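Glycosyl transferase, group 1 family protein (Staphylococcus aureus, PDB 4WAC) is a group 1 family glycosyl transferase of the GT-B clan, with two parallel-sheet domains and an added antiparallel sheet that meets a neighbouring subunit. Local coordinates at residues N154-K159 with V172-K177; S133-D138 with F149-N154; P180-N185 with T196-N201; H14-N19 with E54-L59. All blocks are in the same frame, centred on the assembly; numbering follows the deposited sequence.

Contact 1: residues N154-K159 with V172-K177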
loop_
_atom_site.group_PDB
_atom_site.type_symbol
_atom_site.label_atom_id
_atom_site.label_comp_id
_atom_site.label_asym_id
_atom_site.label_seq_id
_atom_site.Cartn_x
_atom_site.Cartn_y
_atom_site.Cartn_z
ATOM N N ASN A 154 31.056 16.168 -12.028
ATOM C CA ASN A 154 30.357 15.858 -13.275
ATOM C C ASN A 154 30.465 14.438 -13.802
ATOM O O ASN A 154 30.147 14.183 -14.965
ATOM C CB ASN A 154 30.808 16.816 -14.371
ATOM C CG ASN A 154 30.383 18.230 -14.076
ATOM O OD1 ASN A 154 29.189 18.523 -14.081
ATOM N ND2 ASN A 154 31.352 19.115 -13.790
ATOM N N LYS A 155 30.893 13.507 -12.956
ATOM C CA LYS A 155 30.930 12.104 -13.356
ATOM C C LYS A 155 29.977 11.292 -12.490
ATOM O O LYS A 155 29.920 11.496 -11.283
ATOM C CB LYS A 155 32.357 11.597 -13.274
ATOM C CG LYS A 155 33.263 12.338 -14.231
ATOM C CD LYS A 155 34.718 12.025 -14.001
ATOM C CE LYS A 155 35.053 10.575 -14.250
ATOM N NZ LYS A 155 36.446 10.234 -13.783
ATOM N N VAL A 156 29.163 10.435 -13.109
ATOM C CA VAL A 156 28.253 9.584 -12.350
ATOM C C VAL A 156 29.031 8.554 -11.548
ATOM O O VAL A 156 29.935 7.934 -12.085
ATOM C CB VAL A 156 27.264 8.829 -13.271
ATOM C CG1 VAL A 156 26.263 8.060 -12.422
ATOM C CG2 VAL A 156 26.488 9.799 -14.132
ATOM N N HIS A 157 28.699 8.343 -10.280
ATOM C CA HIS A 157 29.323 7.224 -9.566
ATOM C C HIS A 157 28.273 6.256 -9.062
ATOM O O HIS A 157 28.569 5.085 -8.850
ATOM C CB HIS A 157 30.213 7.716 -8.407
ATOM C CG HIS A 157 29.462 8.437 -7.328
ATOM N ND1 HIS A 157 28.910 7.790 -6.248
ATOM C CD2 HIS A 157 29.153 9.754 -7.193
ATOM C CE1 HIS A 157 28.292 8.683 -5.476
ATOM N NE2 HIS A 157 28.426 9.873 -6.029
ATOM N N MET A 158 27.025 6.714 -8.960
ATOM C CA MET A 158 25.965 5.897 -8.387
ATOM C C MET A 158 24.627 6.195 -9.040
ATOM O O MET A 158 24.350 7.341 -9.411
ATOM C CB MET A 158 25.843 6.131 -6.860
ATOM C CG MET A 158 24.757 5.233 -6.156
ATOM S SD MET A 158 24.847 5.339 -4.315
ATOM C CE MET A 158 24.692 7.099 -4.034
ATOM N N LYS A 159 23.808 5.150 -9.165
ATOM C CA LYS A 159 22.395 5.269 -9.546
ATOM C C LYS A 159 21.555 4.521 -8.549
ATOM O O LYS A 159 21.840 3.347 -8.248
ATOM C CB LYS A 159 22.113 4.711 -10.939
ATOM C CG LYS A 159 20.620 4.808 -11.304
ATOM C CD LYS A 159 20.317 4.376 -12.757
ATOM C CE LYS A 159 20.250 2.824 -12.944
ATOM N NZ LYS A 159 18.990 2.188 -12.400
ATOM N N VAL A 172 23.263 0.960 -8.212
ATOM C CA VAL A 172 24.332 0.639 -9.139
ATOM C C VAL A 172 25.550 1.554 -8.884
ATOM O O VAL A 172 25.377 2.747 -8.628
ATOM C CB VAL A 172 23.865 0.791 -10.583
ATOM C CG1 VAL A 172 24.995 0.403 -11.587
ATOM C CG2 VAL A 172 22.570 -0.034 -10.818
ATOM N N PHE A 173 26.764 1.012 -8.978
ATOM C CA PHE A 173 27.992 1.802 -8.791
ATOM C C PHE A 173 28.729 1.842 -10.090
ATOM O O PHE A 173 28.882 0.795 -10.707
ATOM C CB PHE A 173 28.874 1.188 -7.701
ATOM C CG PHE A 173 28.148 0.992 -6.410
ATOM C CD1 PHE A 173 27.305 1.983 -5.954
ATOM C CD2 PHE A 173 28.308 -0.175 -5.649
ATOM C CE1 PHE A 173 26.616 1.854 -4.742
ATOM C CE2 PHE A 173 27.588 -0.350 -4.446
ATOM C CZ PHE A 173 26.730 0.669 -3.996
ATOM N N TYR A 174 29.185 3.022 -10.515
ATOM C CA TYR A 174 29.869 3.111 -11.793
ATOM C C TYR A 174 31.357 3.406 -11.604
ATOM O O TYR A 174 31.753 4.082 -10.658
ATOM C CB TYR A 174 29.248 4.214 -12.670
ATOM C CG TYR A 174 27.787 4.033 -12.947
ATOM C CD1 TYR A 174 26.829 4.501 -12.040
ATOM C CD2 TYR A 174 27.353 3.401 -14.109
ATOM C CE1 TYR A 174 25.493 4.357 -12.288
ATOM C CE2 TYR A 174 25.999 3.234 -14.368
ATOM C CZ TYR A 174 25.081 3.711 -13.453
ATOM O OH TYR A 174 23.737 3.520 -13.668
ATOM N N ASP A 175 32.169 2.942 -12.541
ATOM C CA ASP A 175 33.587 3.091 -12.374
ATOM C C ASP A 175 33.934 4.511 -12.869
ATOM O O ASP A 175 33.038 5.294 -13.190
ATOM C CB ASP A 175 34.378 1.969 -13.092
ATOM C CG ASP A 175 34.251 2.018 -14.596
ATOM O OD1 ASP A 175 33.904 3.089 -15.142
ATOM O OD2 ASP A 175 34.619 1.011 -15.244
ATOM N N GLU A 176 35.215 4.835 -12.946
ATOM C CA GLU A 176 35.624 6.182 -13.264
ATOM C C GLU A 176 35.475 6.493 -14.758
ATOM O O GLU A 176 35.603 7.636 -15.140
ATOM C CB GLU A 176 37.070 6.423 -12.793
ATOM C CG GLU A 176 37.236 6.292 -11.251
ATOM C CD GLU A 176 38.702 6.297 -10.773
ATOM O OE1 GLU A 176 38.948 6.000 -9.576
ATOM O OE2 GLU A 176 39.608 6.604 -11.582
ATOM N N LYS A 177 35.216 5.496 -15.601
ATOM C CA LYS A 177 34.979 5.781 -17.024
ATOM C C LYS A 177 33.475 5.720 -17.352
ATOM O O LYS A 177 33.092 5.790 -18.520
ATOM C CB LYS A 177 35.742 4.799 -17.922
ATOM C CG LYS A 177 37.235 4.960 -17.803
ATOM C CD LYS A 177 38.006 3.789 -18.312
ATOM C CE LYS A 177 39.398 3.771 -17.629
ATOM N NZ LYS A 177 40.298 2.795 -18.263
HETATM O O HOH W 1 32.039 7.869 -13.716
HETATM O O HOH W 2 31.366 3.938 -7.793
#
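In the hairpin of strands 155-162 and 168-174, part of the large antiparallel sheet, Lys-159 and Val-172 form a hydrogen-bonded pair and Met-158 and Phe-173 the adjacent non-hydrogen-bonded one. The N-to-C directions of the short strand segments lie 159° apart. Lys-159 N gives to Val-172 O at 2.9 Å, and Val-172 N returns a bond to Lys-159 O. Tyr-174 N reaches His-157 O at 2.7 Å. His-157 and Met-158 both face Ser-150 of the preceding strand, a classic beta bulge. Beyond it the strands part, and one water donates to both Val-156 O and Asp-175 O. Met-158, its CG anti to the backbone N (chi1 -177°), lays SD against the ring edge of Phe-173, 3.9 Å from CE1, a Met-aromatic contact. Val-156 CG1 lies 3.6 Å from Tyr-174 CD1. The Lys-159 chain bends round the phenol, CB 3.4 Å from Tyr-174 OH; NZ makes a salt bridge with Glu-147 and a hydrogen bond to Thr-123 of the second subunit. Backbone bonds thus fix the register at the Lys-159 end; at the Lys-155 end the polar links are water and a weak bond from Lys-155 NZ to Glu-176 O.

Contact 2: residues S133-D138 with F149-N154; sequences SEKVID and FSFIDN
With CG anti to the backbone N (chi1 177°) and a bend at chi3 (64°), the chain of Lys-135 folds over the ring of Phe-151, its directly opposed partner in the hairpin of strands 134-141 and 144-152. Lys-135 CE sits 3.7 Å from the ring centroid of Phe-151, a CH-pi contact over the middle of the face, and NZ of Lys-135 stands 4.5 Å from that centroid, 15° off the normal, as a cation-pi pair. On the same side of the sheet Ile-137 CD1 packs 3.8 Å from Phe-151 CE1. Regular antiparallel pairing underlies this: Phe-151 N bonds to Lys-135 O at 2.8 Å, and the return bond, Lys-135 N to Phe-151 O, is longer at 3.2 Å. Ile-137 and Phe-149 exchange a second pair of bonds. Helix 91-101 adds Tyr-94 and Ile-97 against Phe-151. Just past the end of strand 144-152 and before the start of 134-141, Asp-153 N closes on Ser-133 O at 2.7 Å, and a water accepting from Asn-154 N donates to that same Ser-133 O at 2.8 Å.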
loop_
_atom_site.group_PDB
_atom_site.type_symbol
_atom_site.label_atom_id
_atom_site.label_comp_id
_atom_site.label_asym_id
_atom_site.label_seq_id
_atom_site.Cartn_x
_atom_site.Cartn_y
_atom_site.Cartn_z
ATOM N N SER A 133 30.933 20.542 -6.029
ATOM C CA SER A 133 31.431 19.505 -6.922
ATOM C C SER A 133 30.465 18.331 -7.085
ATOM O O SER A 133 30.794 17.367 -7.775
ATOM C CB SER A 133 32.763 18.986 -6.413
ATOM O OG SER A 133 32.691 18.888 -5.006
ATOM N N GLU A 134 29.286 18.423 -6.459
ATOM C CA GLU A 134 28.314 17.323 -6.462
ATOM C C GLU A 134 27.052 17.695 -7.153
ATOM O O GLU A 134 26.659 18.866 -7.169
ATOM C CB GLU A 134 27.979 16.885 -5.041
ATOM C CG GLU A 134 29.228 16.401 -4.295
ATOM C CD GLU A 134 28.965 16.080 -2.852
ATOM O OE1 GLU A 134 28.292 16.886 -2.180
ATOM O OE2 GLU A 134 29.429 15.019 -2.396
ATOM N N LYS A 135 26.380 16.685 -7.681
ATOM C CA LYS A 135 25.119 16.913 -8.362
ATOM C C LYS A 135 24.236 15.687 -8.250
ATOM O O LYS A 135 24.722 14.547 -8.364
ATOM C CB LYS A 135 25.367 17.261 -9.838
ATOM C CG LYS A 135 24.098 17.458 -10.660
ATOM C CD LYS A 135 24.450 17.987 -12.050
ATOM C CE LYS A 135 25.287 16.959 -12.817
ATOM N NZ LYS A 135 25.791 17.591 -14.075
ATOM N N VAL A 136 22.943 15.898 -8.034
ATOM C CA VAL A 136 22.027 14.769 -8.111
ATOM C C VAL A 136 20.982 15.067 -9.116
ATOM O O VAL A 136 20.448 16.202 -9.176
ATOM C CB VAL A 136 21.327 14.435 -6.784
ATOM C CG1 VAL A 136 22.300 13.817 -5.807
ATOM C CG2 VAL A 136 20.656 15.665 -6.186
ATOM N N ILE A 137 20.679 14.047 -9.915
ATOM C CA ILE A 137 19.551 14.138 -10.825
ATOM C C ILE A 137 18.510 13.110 -10.506
ATOM O O ILE A 137 18.761 11.897 -10.601
ATOM C CB ILE A 137 19.963 13.980 -12.292
ATOM C CG1 ILE A 137 20.982 15.076 -12.661
ATOM C CG2 ILE A 137 18.677 14.057 -13.197
ATOM C CD1 ILE A 137 21.429 15.032 -14.114
ATOM N N ASP A 138 17.312 13.596 -10.187
ATOM C CA ASP A 138 16.154 12.737 -9.947
ATOM C C ASP A 138 15.161 12.692 -11.111
ATOM O O ASP A 138 14.658 13.736 -11.536
ATOM C CB ASP A 138 15.457 13.223 -8.677
ATOM C CG ASP A 138 16.344 13.045 -7.448
ATOM O OD1 ASP A 138 17.511 12.614 -7.616
ATOM O OD2 ASP A 138 15.892 13.319 -6.325
ATOM N N PHE A 149 20.488 9.746 -10.133
ATOM C CA PHE A 149 21.888 9.633 -10.527
ATOM C C PHE A 149 22.738 10.571 -9.670
ATOM O O PHE A 149 22.464 11.780 -9.632
ATOM C CB PHE A 149 22.091 9.985 -12.008
ATOM C CG PHE A 149 21.536 8.959 -12.981
ATOM C CD1 PHE A 149 20.198 9.024 -13.410
ATOM C CD2 PHE A 149 22.347 7.923 -13.470
ATOM C CE1 PHE A 149 19.683 8.078 -14.334
ATOM C CE2 PHE A 149 21.842 6.972 -14.390
ATOM C CZ PHE A 149 20.515 7.067 -14.827
ATOM N N SER A 150 23.782 10.040 -9.018
ATOM C CA SER A 150 24.700 10.886 -8.250
ATOM C C SER A 150 26.008 11.115 -8.935
ATOM O O SER A 150 26.642 10.176 -9.444
ATOM C CB SER A 150 24.986 10.291 -6.879
ATOM O OG SER A 150 23.823 10.360 -6.068
ATOM N N PHE A 151 26.453 12.366 -8.868
ATOM C CA PHE A 151 27.631 12.826 -9.573
ATOM C C PHE A 151 28.668 13.385 -8.636
ATOM O O PHE A 151 28.328 14.087 -7.671
ATOM C CB PHE A 151 27.268 13.966 -10.537
ATOM C CG PHE A 151 26.465 13.559 -11.704
ATOM C CD1 PHE A 151 25.104 13.304 -11.566
ATOM C CD2 PHE A 151 27.049 13.506 -12.961
ATOM C CE1 PHE A 151 24.321 12.981 -12.686
ATOM C CE2 PHE A 151 26.302 13.172 -14.081
ATOM C CZ PHE A 151 24.921 12.918 -13.958
ATOM N N ILE A 152 29.933 13.171 -8.964
ATOM C CA ILE A 152 31.025 13.904 -8.323
ATOM C C ILE A 152 31.906 14.445 -9.442
ATOM O O ILE A 152 32.255 13.717 -10.373
ATOM C CB ILE A 152 31.825 13.028 -7.366
ATOM C CG1 ILE A 152 30.953 12.651 -6.170
ATOM C CG2 ILE A 152 33.067 13.776 -6.865
ATOM C CD1 ILE A 152 31.645 11.673 -5.231
ATOM N N ASP A 153 32.168 15.746 -9.418
ATOM C CA ASP A 153 32.937 16.362 -10.497
ATOM C C ASP A 153 32.382 16.087 -11.893
ATOM O O ASP A 153 33.145 15.788 -12.814
ATOM C CB ASP A 153 34.387 15.886 -10.414
ATOM C CG ASP A 153 35.065 16.336 -9.132
ATOM O OD1 ASP A 153 34.921 17.531 -8.768
ATOM O OD2 ASP A 153 35.696 15.487 -8.470
ATOM N N ASN A 154 31.056 16.168 -12.028
ATOM C CA ASN A 154 30.357 15.858 -13.275
ATOM C C ASN A 154 30.465 14.438 -13.802
ATOM O O ASN A 154 30.147 14.183 -14.965
ATOM C CB ASN A 154 30.808 16.816 -14.371
ATOM C CG ASN A 154 30.383 18.230 -14.076
ATOM O OD1 ASN A 154 29.189 18.523 -14.081
ATOM N ND2 ASN A 154 31.352 19.115 -13.790
HETATM O O HOH W 3 29.181 16.818 -10.028
#

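Contact 3: residues P180-N185 with T196-N201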
loop_
_atom_site.group_PDB
_atom_site.type_symbol
_atom_site.label_atom_id
_atom_site.label_comp_id
_atom_site.label_asym_id
_atom_site.label_seq_id
_atom_site.Cartn_x
_atom_site.Cartn_y
_atom_site.Cartn_z
ATOM N N PRO A 180 29.004 0.508 -15.238
ATOM C CA PRO A 180 28.460 -0.166 -14.042
ATOM C C PRO A 180 29.330 -1.381 -13.702
ATOM O O PRO A 180 29.676 -2.133 -14.617
ATOM C CB PRO A 180 27.041 -0.571 -14.479
ATOM C CG PRO A 180 27.143 -0.745 -16.030
ATOM C CD PRO A 180 28.124 0.384 -16.426
ATOM N N TYR A 181 29.759 -1.542 -12.449
ATOM C CA TYR A 181 30.636 -2.672 -12.136
ATOM C C TYR A 181 29.994 -3.510 -11.045
ATOM O O TYR A 181 30.211 -4.718 -11.005
ATOM C CB TYR A 181 32.066 -2.217 -11.722
ATOM C CG TYR A 181 32.119 -1.308 -10.510
ATOM C CD1 TYR A 181 32.033 0.097 -10.647
ATOM C CD2 TYR A 181 32.259 -1.833 -9.230
ATOM C CE1 TYR A 181 32.077 0.939 -9.515
ATOM C CE2 TYR A 181 32.308 -1.020 -8.120
ATOM C CZ TYR A 181 32.212 0.357 -8.266
ATOM O OH TYR A 181 32.237 1.134 -7.155
ATOM N N ILE A 182 29.201 -2.880 -10.175
ATOM C CA ILE A 182 28.389 -3.610 -9.184
ATOM C C ILE A 182 26.942 -3.076 -9.085
ATOM O O ILE A 182 26.720 -1.877 -9.109
ATOM C CB ILE A 182 29.048 -3.569 -7.789
ATOM C CG1 ILE A 182 30.161 -4.639 -7.700
ATOM C CG2 ILE A 182 28.043 -3.756 -6.670
ATOM C CD1 ILE A 182 30.996 -4.550 -6.425
ATOM N N SER A 183 25.963 -3.976 -8.981
ATOM C CA SER A 183 24.634 -3.553 -8.603
ATOM C C SER A 183 24.150 -4.431 -7.474
ATOM O O SER A 183 24.656 -5.553 -7.308
ATOM C CB SER A 183 23.666 -3.622 -9.783
ATOM O OG SER A 183 23.363 -4.987 -10.009
ATOM N N ARG A 184 23.157 -3.944 -6.712
ATOM C CA ARG A 184 22.665 -4.725 -5.571
ATOM C C ARG A 184 21.256 -4.380 -5.107
ATOM O O ARG A 184 20.780 -3.247 -5.252
ATOM C CB ARG A 184 23.640 -4.574 -4.393
ATOM C CG ARG A 184 23.768 -3.178 -3.852
ATOM C CD ARG A 184 24.908 -3.141 -2.824
ATOM N NE ARG A 184 24.870 -1.898 -2.058
ATOM C CZ ARG A 184 25.606 -1.656 -0.979
ATOM N NH1 ARG A 184 26.433 -2.586 -0.502
ATOM N NH2 ARG A 184 25.500 -0.489 -0.369
ATOM N N ASN A 185 20.583 -5.369 -4.548
ATOM C CA ASN A 185 19.234 -5.164 -4.030
ATOM C C ASN A 185 19.278 -4.553 -2.650
ATOM O O ASN A 185 20.118 -4.944 -1.821
ATOM C CB ASN A 185 18.446 -6.493 -3.994
ATOM C CG ASN A 185 18.147 -7.024 -5.388
ATOM O OD1 ASN A 185 18.118 -6.248 -6.354
ATOM N ND2 ASN A 185 17.890 -8.334 -5.506
ATOM N N THR A 196 23.832 -9.262 -4.408
ATOM C CA THR A 196 24.819 -8.351 -4.965
ATOM C C THR A 196 25.389 -8.893 -6.260
ATOM O O THR A 196 25.895 -10.033 -6.299
ATOM C CB THR A 196 25.983 -8.109 -3.974
ATOM O OG1 THR A 196 25.452 -7.565 -2.767
ATOM C CG2 THR A 196 26.976 -7.123 -4.521
ATOM N N TYR A 197 25.334 -8.087 -7.315
ATOM C CA TYR A 197 25.772 -8.563 -8.625
ATOM C C TYR A 197 27.061 -7.872 -9.025
ATOM O O TYR A 197 27.101 -6.645 -9.184
ATOM C CB TYR A 197 24.654 -8.344 -9.673
ATOM C CG TYR A 197 23.389 -9.083 -9.288
ATOM C CD1 TYR A 197 23.281 -10.472 -9.506
ATOM C CD2 TYR A 197 22.313 -8.410 -8.697
ATOM C CE1 TYR A 197 22.122 -11.172 -9.135
ATOM C CE2 TYR A 197 21.161 -9.076 -8.344
ATOM C CZ TYR A 197 21.069 -10.461 -8.549
ATOM O OH TYR A 197 19.943 -11.119 -8.156
ATOM N N VAL A 198 28.129 -8.661 -9.127
ATOM C CA VAL A 198 29.416 -8.151 -9.573
ATOM C C VAL A 198 29.420 -8.273 -11.100
ATOM O O VAL A 198 29.797 -9.305 -11.687
ATOM C CB VAL A 198 30.587 -8.880 -8.889
ATOM C CG1 VAL A 198 31.931 -8.297 -9.340
ATOM C CG2 VAL A 198 30.487 -8.708 -7.364
ATOM N N LEU A 199 28.900 -7.221 -11.726
ATOM C CA LEU A 199 28.733 -7.123 -13.173
ATOM C C LEU A 199 30.058 -7.255 -13.923
ATOM O O LEU A 199 30.129 -7.951 -14.931
ATOM C CB LEU A 199 28.045 -5.778 -13.536
ATOM C CG LEU A 199 26.705 -5.498 -12.831
ATOM C CD1 LEU A 199 26.242 -4.073 -12.999
ATOM C CD2 LEU A 199 25.607 -6.459 -13.297
ATOM N N VAL A 200 31.099 -6.556 -13.455
ATOM C CA VAL A 200 32.402 -6.598 -14.140
ATOM C C VAL A 200 32.965 -8.036 -14.202
ATOM O O VAL A 200 33.727 -8.371 -15.113
ATOM C CB VAL A 200 33.424 -5.647 -13.462
ATOM C CG1 VAL A 200 33.599 -5.991 -11.979
ATOM C CG2 VAL A 200 34.740 -5.642 -14.208
ATOM N N ASN A 201 32.574 -8.900 -13.260
ATOM C CA ASN A 201 33.020 -10.298 -13.334
ATOM C C ASN A 201 31.914 -11.297 -13.650
ATOM O O ASN A 201 32.147 -12.491 -13.529
ATOM C CB ASN A 201 33.663 -10.721 -12.021
ATOM C CG ASN A 201 34.983 -10.008 -11.746
ATOM O OD1 ASN A 201 35.656 -9.532 -12.659
ATOM N ND2 ASN A 201 35.353 -9.943 -10.485
HETATM O O HOH W 4 26.903 -5.265 -1.519
HETATM O O HOH W 5 17.666 -9.763 -7.993
#
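Ser-183 O takes the shortest bond across this contact, from Tyr-197 N at 2.6 Å with an N-H...O angle of 168°, in the antiparallel hairpin of strands 180-186 and 193-198. The reciprocal bond, Ser-183 N to Tyr-197 O, measures 2.9 Å. Ser-183 OG, set between its backbone N and carbonyl carbon (chi1 74°), comes to the edge of the Tyr-197 ring, 3.6 Å from CB of Tyr-197, and is hydrogen-bonded with Tyr-170 OH. Val-198 centres an inverse gamma turn, after which Val-200 N reaches Tyr-181 O at 3.2 Å. Leu-199 turns CD1 to within 3.9 Å of Pro-180 CB; Phe-117 of the second subunit packs on Leu-199, Ser-183 and Tyr-197. A water accepts from Arg-184 NH1 and bonds to Thr-196 OG1, which also bonds to Gly-194 O; Gln-171 holds Arg-184 NE. Asn-185 OD1 accepts from Asn-143 ND2 of the second subunit. A second water accepts from Asn-185 ND2 and sits 2.7 Å from Tyr-197 OH, itself also hydrogen-bonded to Lys-195 NZ.

Contact 4: residues H14-N19 with E54-L59. With ACT (acetate ion), chain C.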
loop_
_atom_site.group_PDB
_atom_site.type_symbol
_atom_site.label_atom_id
_atom_site.label_comp_id
_atom_site.label_asym_id
_atom_site.label_seq_id
_atom_site.Cartn_x
_atom_site.Cartn_y
_atom_site.Cartn_z
ATOM N N HIS A 14 33.463 -1.752 9.419
ATOM C CA HIS A 14 32.471 -1.565 8.363
ATOM C C HIS A 14 32.794 -0.356 7.494
ATOM O O HIS A 14 32.808 -0.462 6.268
ATOM C CB HIS A 14 31.035 -1.431 8.913
ATOM C CG HIS A 14 30.003 -1.554 7.839
ATOM N ND1 HIS A 14 29.709 -2.761 7.237
ATOM C CD2 HIS A 14 29.247 -0.617 7.210
ATOM C CE1 HIS A 14 28.803 -2.562 6.282
ATOM N NE2 HIS A 14 28.506 -1.275 6.248
ATOM N N GLU A 15 33.066 0.779 8.127
ATOM C CA GLU A 15 33.322 2.011 7.398
ATOM C C GLU A 15 34.278 2.900 8.157
ATOM O O GLU A 15 34.469 2.721 9.359
ATOM C CB GLU A 15 32.032 2.786 7.173
ATOM C CG GLU A 15 31.409 3.285 8.487
ATOM C CD GLU A 15 30.428 4.442 8.281
ATOM O OE1 GLU A 15 30.584 5.205 7.299
ATOM O OE2 GLU A 15 29.490 4.576 9.094
ATOM N N LEU A 16 34.840 3.872 7.439
ATOM C CA LEU A 16 35.517 5.021 8.046
ATOM C C LEU A 16 34.753 6.316 7.704
ATOM O O LEU A 16 34.208 6.472 6.612
ATOM C CB LEU A 16 36.959 5.119 7.550
ATOM C CG LEU A 16 37.969 4.051 7.993
ATOM C CD1 LEU A 16 39.325 4.292 7.297
ATOM C CD2 LEU A 16 38.117 4.051 9.500
ATOM N N ASP A 17 34.719 7.257 8.621
ATOM C CA ASP A 17 34.175 8.551 8.263
ATOM C C ASP A 17 34.861 9.656 9.053
ATOM O O ASP A 17 35.445 9.403 10.106
ATOM C CB ASP A 17 32.660 8.577 8.499
ATOM C CG ASP A 17 31.929 9.402 7.459
ATOM O OD1 ASP A 17 32.566 10.302 6.859
ATOM O OD2 ASP A 17 30.729 9.128 7.229
ATOM N N VAL A 18 34.798 10.882 8.546
ATOM C CA VAL A 18 35.223 12.025 9.347
ATOM C C VAL A 18 34.223 12.181 10.506
ATOM O O VAL A 18 33.066 11.749 10.392
ATOM C CB VAL A 18 35.283 13.310 8.505
ATOM C CG1 VAL A 18 36.306 13.175 7.400
ATOM C CG2 VAL A 18 33.903 13.623 7.916
ATOM N N ASN A 19 34.652 12.780 11.610
ATOM C CA ASN A 19 33.766 13.002 12.763
ATOM C C ASN A 19 33.148 11.714 13.306
ATOM O O ASN A 19 32.114 11.732 13.969
ATOM C CB ASN A 19 32.647 14.000 12.415
ATOM C CG ASN A 19 33.145 15.211 11.641
ATOM O OD1 ASN A 19 34.222 15.751 11.929
ATOM N ND2 ASN A 19 32.363 15.641 10.644
ATOM N N GLU A 54 38.009 11.700 -0.853
ATOM C CA GLU A 54 37.979 13.006 -0.206
ATOM C C GLU A 54 37.999 12.767 1.279
ATOM O O GLU A 54 38.704 13.445 2.011
ATOM C CB GLU A 54 36.742 13.833 -0.629
ATOM C CG GLU A 54 36.794 14.404 -2.071
ATOM C CD GLU A 54 36.250 13.445 -3.168
ATOM O OE1 GLU A 54 35.983 12.261 -2.863
ATOM O OE2 GLU A 54 36.081 13.884 -4.339
ATOM N N ILE A 55 37.258 11.766 1.723
ATOM C CA ILE A 55 37.179 11.457 3.153
ATOM C C ILE A 55 38.533 11.018 3.782
ATOM O O ILE A 55 38.906 11.459 4.871
ATOM C CB ILE A 55 36.100 10.378 3.383
ATOM C CG1 ILE A 55 34.706 11.043 3.308
ATOM C CG2 ILE A 55 36.338 9.634 4.712
ATOM C CD1 ILE A 55 33.516 10.071 3.446
ATOM N N ILE A 56 39.276 10.172 3.083
ATOM C CA ILE A 56 40.554 9.704 3.606
ATOM C C ILE A 56 41.536 10.892 3.621
ATOM O O ILE A 56 42.252 11.099 4.610
ATOM C CB ILE A 56 41.134 8.518 2.766
ATOM C CG1 ILE A 56 40.204 7.291 2.787
ATOM C CG2 ILE A 56 42.534 8.182 3.212
ATOM C CD1 ILE A 56 39.790 6.774 4.193
ATOM N N LYS A 57 41.525 11.683 2.541
ATOM C CA LYS A 57 42.423 12.827 2.379
ATOM C C LYS A 57 42.181 13.805 3.528
ATOM O O LYS A 57 43.120 14.369 4.096
ATOM C CB LYS A 57 42.211 13.506 1.014
ATOM C CG LYS A 57 41.661 14.944 1.109
ATOM C CD LYS A 57 41.123 15.474 -0.228
ATOM C CE LYS A 57 40.088 16.592 -0.036
ATOM N NZ LYS A 57 39.698 17.185 -1.349
ATOM N N ALA A 58 40.917 13.957 3.909
ATOM C CA ALA A 58 40.567 14.915 4.945
ATOM C C ALA A 58 40.971 14.366 6.310
ATOM O O ALA A 58 41.461 15.115 7.159
ATOM C CB ALA A 58 39.058 15.250 4.898
ATOM N N LEU A 59 40.781 13.061 6.517
ATOM C CA LEU A 59 41.213 12.417 7.763
ATOM C C LEU A 59 42.727 12.526 8.009
ATOM O O LEU A 59 43.211 12.551 9.153
ATOM C CB LEU A 59 40.814 10.950 7.754
ATOM C CG LEU A 59 39.376 10.536 8.012
ATOM C CD1 LEU A 59 39.232 9.074 7.564
ATOM C CD2 LEU A 59 39.081 10.655 9.469
HETATM C C ACT C . 31.626 -2.257 12.338
HETATM O O ACT C . 32.459 -2.754 11.550
HETATM O OXT ACT C . 30.975 -3.109 12.992
HETATM C CH3 ACT C . 31.443 -0.762 12.482
#
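Apolar packing carries the meeting of Val-18 and Leu-16 with one side of helix 52-61, and no hydrogen bond crosses between 14-19 and 54-59. Val-18 CG1 lies over the helix surface formed by Ile-55, Ala-58 and Leu-59: it is 4.0 Å from Ile-55 O, 4.1 Å from Leu-59 CG and 4.3 Å from Ala-58 CB, with Ile-55 CG2 slightly farther. Its position anti to the carbonyl carbon (chi1 -62°) directs this methyl at that surface. At the other end Leu-16 CD1 meets Ile-56 CD1 at 4.0 Å, the two side chains set at a slant to each other.

Polar atoms take a lesser part. Asp-17 OD1 rests 3.6 Å from the methyl CD1 of Ile-55 and accepts a weak bond from Val-18 N (2.9 Å, N-H...O angle 125°). Asp-17 O touches Leu-59 CD2 at 3.9 Å. Leu-16 O and N are satisfied by Lys-49 NZ and Tyr-52 OH.

A bound acetate ion, probably from the crystallisation liquor, accepts from His-14 N at 2.6 Å and is also bonded to Ser-235 OG.

The loop follows strand 8-12 of the seven-stranded parallel sheet and leads into helix 23-36, whose Phe-28 packs on both Leu-16 and Leu-59. Met-71 of strand 71-73 touches Leu-16 and Ile-56, while Ile-43 and Thr-45 of strand 41-45 add to the packing round Leu-16.

Contacts 2, 1 and 3, in that order, are successive hairpins of one antiparallel sheet, while contact 4 joins a loop to a helix beside a parallel sheet. Contacts 1 and 2 share Asn-154 and are stitched together by probable backbone bonds between Ser-150 and His-157 and Met-158; contact 1 meets contact 3 likewise through Phe-173 with Tyr-181 and Ile-182. Contacts 2 and 3 do not touch, their nearest atoms being about 9 Å apart. Contacts 1 and 3 are buried and touch the second subunit, whereas contacts 2 and 4 are partly buried and no other protein chain touches them. Paired backbone bonds govern the hairpins; contact 4 depends on aliphatic packing and touches contact 2 through Glu-54 and Ile-152.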